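Local coordinates for uroporphyrinogen III synthase (Thermus thermophilus, PDB 1WCW), which probably catalyses the cyclisation of hydroxymethylbilane to uroporphyrinogen III, a step of tetrapyrrole biosynthesis, at residues V133-L138 with R156-M161. Numbering follows the deposited sequence.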
loop_
_atom_site.group_PDB
_atom_site.type_symbol
_atom_site.label_atom_id
_atom_site.label_comp_id
_atom_site.label_asym_id
_atom_site.label_seq_id
_atom_site.Cartn_x
_atom_site.Cartn_y
_atom_site.Cartn_z
ATOM N N VAL A 133 8.255 4.337 -24.421
ATOM C CA VAL A 133 7.784 4.983 -23.186
ATOM C C VAL A 133 6.987 4.045 -22.300
ATOM O O VAL A 133 6.143 3.316 -22.828
ATOM C CB VAL A 133 6.900 6.178 -23.538
ATOM C CG1 VAL A 133 6.426 6.833 -22.257
ATOM C CG2 VAL A 133 7.701 7.131 -24.397
ATOM N N ALA A 134 7.324 4.077 -21.036
ATOM C CA ALA A 134 6.615 3.285 -20.013
ATOM C C ALA A 134 5.945 4.259 -19.055
ATOM O O ALA A 134 6.600 5.016 -18.332
ATOM C CB ALA A 134 7.590 2.373 -19.230
ATOM N N ALA A 135 4.634 4.185 -18.985
ATOM C CA ALA A 135 3.849 5.012 -18.075
ATOM C C ALA A 135 3.738 4.249 -16.771
ATOM O O ALA A 135 3.399 3.045 -16.771
ATOM C CB ALA A 135 2.472 5.217 -18.649
ATOM N N LEU A 136 4.071 4.887 -15.668
ATOM C CA LEU A 136 4.071 4.250 -14.364
ATOM C C LEU A 136 3.108 5.006 -13.463
ATOM O O LEU A 136 3.327 6.212 -13.182
ATOM C CB LEU A 136 5.515 4.278 -13.813
ATOM C CG LEU A 136 5.656 3.847 -12.373
ATOM C CD1 LEU A 136 5.245 2.427 -12.147
ATOM C CD2 LEU A 136 7.084 3.989 -12.013
ATOM N N GLN A 137 2.085 4.354 -12.976
ATOM C CA GLN A 137 1.154 4.998 -12.059
ATOM C C GLN A 137 1.676 4.822 -10.637
ATOM O O GLN A 137 1.927 3.693 -10.184
ATOM C CB GLN A 137 -0.198 4.323 -12.196
ATOM C CG GLN A 137 -1.263 4.806 -11.184
ATOM C CD GLN A 137 -1.367 3.872 -9.975
ATOM O OE1 GLN A 137 -1.312 4.323 -8.806
ATOM N NE2 GLN A 137 -1.535 2.643 -10.229
ATOM N N LEU A 138 1.853 5.943 -9.928
ATOM C CA LEU A 138 2.383 6.038 -8.559
ATOM C C LEU A 138 1.298 6.522 -7.608
ATOM O O LEU A 138 0.169 6.881 -7.994
ATOM C CB LEU A 138 3.481 7.065 -8.621
ATOM C CG LEU A 138 4.621 6.724 -9.574
ATOM C CD1 LEU A 138 5.535 7.956 -9.776
ATOM C CD2 LEU A 138 5.407 5.517 -9.004
ATOM N N ARG A 156 11.753 5.203 -21.533
ATOM C CA ARG A 156 11.672 6.502 -20.891
ATOM C C ARG A 156 10.438 6.381 -19.913
ATOM O O ARG A 156 9.345 5.961 -20.377
ATOM C CB ARG A 156 11.368 7.593 -21.881
ATOM C CG ARG A 156 11.224 8.987 -21.238
ATOM C CD ARG A 156 11.023 10.082 -22.321
ATOM N NE ARG A 156 9.841 9.821 -23.152
ATOM C CZ ARG A 156 9.493 10.485 -24.256
ATOM N NH1 ARG A 156 8.381 10.148 -24.909
ATOM N NH2 ARG A 156 10.247 11.475 -24.725
ATOM N N VAL A 157 10.597 6.782 -18.676
ATOM C CA VAL A 157 9.497 6.662 -17.687
ATOM C C VAL A 157 8.602 7.895 -17.695
ATOM O O VAL A 157 9.116 9.031 -17.647
ATOM C CB VAL A 157 10.026 6.407 -16.278
ATOM C CG1 VAL A 157 8.853 6.359 -15.254
ATOM C CG2 VAL A 157 10.742 5.056 -16.249
ATOM N N LEU A 158 7.274 7.689 -17.795
ATOM C CA LEU A 158 6.279 8.782 -17.746
ATOM C C LEU A 158 5.532 8.537 -16.424
ATOM O O LEU A 158 4.711 7.661 -16.337
ATOM C CB LEU A 158 5.385 8.674 -18.971
ATOM C CG LEU A 158 4.132 9.573 -18.916
ATOM C CD1 LEU A 158 4.542 11.061 -18.997
ATOM C CD2 LEU A 158 3.257 9.202 -20.048
ATOM N N PRO A 159 5.847 9.282 -15.364
ATOM C CA PRO A 159 5.184 9.067 -14.096
ATOM C C PRO A 159 3.777 9.666 -14.108
ATOM O O PRO A 159 3.593 10.769 -14.655
ATOM C CB PRO A 159 6.109 9.774 -13.109
ATOM C CG PRO A 159 6.642 10.927 -13.950
ATOM C CD PRO A 159 6.857 10.376 -15.301
ATOM N N LEU A 160 2.834 9.010 -13.452
ATOM C CA LEU A 160 1.466 9.542 -13.326
ATOM C C LEU A 160 1.067 9.350 -11.900
ATOM O O LEU A 160 0.938 8.238 -11.447
ATOM C CB LEU A 160 0.501 8.767 -14.224
ATOM C CG LEU A 160 0.787 8.866 -15.741
ATOM C CD1 LEU A 160 0.490 7.534 -16.397
ATOM C CD2 LEU A 160 -0.096 9.937 -16.382
ATOM N N MET A 161 0.861 10.451 -11.166
ATOM C CA MET A 161 0.533 10.352 -9.740
ATOM C C MET A 161 -0.802 11.021 -9.508
ATOM O O MET A 161 -0.848 12.261 -9.172
ATOM C CB MET A 161 1.671 10.989 -8.966
ATOM C CG MET A 161 1.516 10.791 -7.481
ATOM S SD MET A 161 2.811 11.686 -6.517
ATOM C CE MET A 161 4.209 10.781 -7.039
#
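The guanidinium of Arg-156 meets Val-133 at its edge, near its plane. NH1 of Arg-156 lies 3.1 Å from CG2 of Val-133, shorter than usual and so doubtful in detail. The two side chains run side by side. Arg-156 leaves the backbone extended and bends only at chi3 (58°), which turns the guanidinium back to the valine. The other methyl, CG1 of Val-133, stands 3.9 Å from CB of Leu-158. A glycine in place of Val-133 would probably leave the guanidinium edge free to turn and open a gap beside CB of Leu-158.

Beyond Leu-158 on the same sheet face, CD1 of Leu-160 reaches CB of Ala-135 at 3.8 Å. Helix 50-57 covers Leu-158 and Leu-160. On the other face, CG1 of Val-157 meets CB of Leu-136, and helix 144-152 packs on both residues. Just after strand 132-137 ends, CD1 of Leu-138 lies 3.8 Å from CB of Pro-159, and CE of Met-161 touches CB of Leu-138.

Five backbone hydrogen bonds join the parallel strands. Leu-158 uses both N and O, toward Ala-134 O and Leu-136 N. Pro-159 has no N-H, and needs none toward 133-138, where Arg-156, Leu-158 and Leu-160 make the bonds. Strand 132-137, helix 144-152 and strand 155-167 form a beta-alpha-beta crossover. The backbone bonds thus probably set the register, while mainly apolar side chains fit the sheet to a helix on each face.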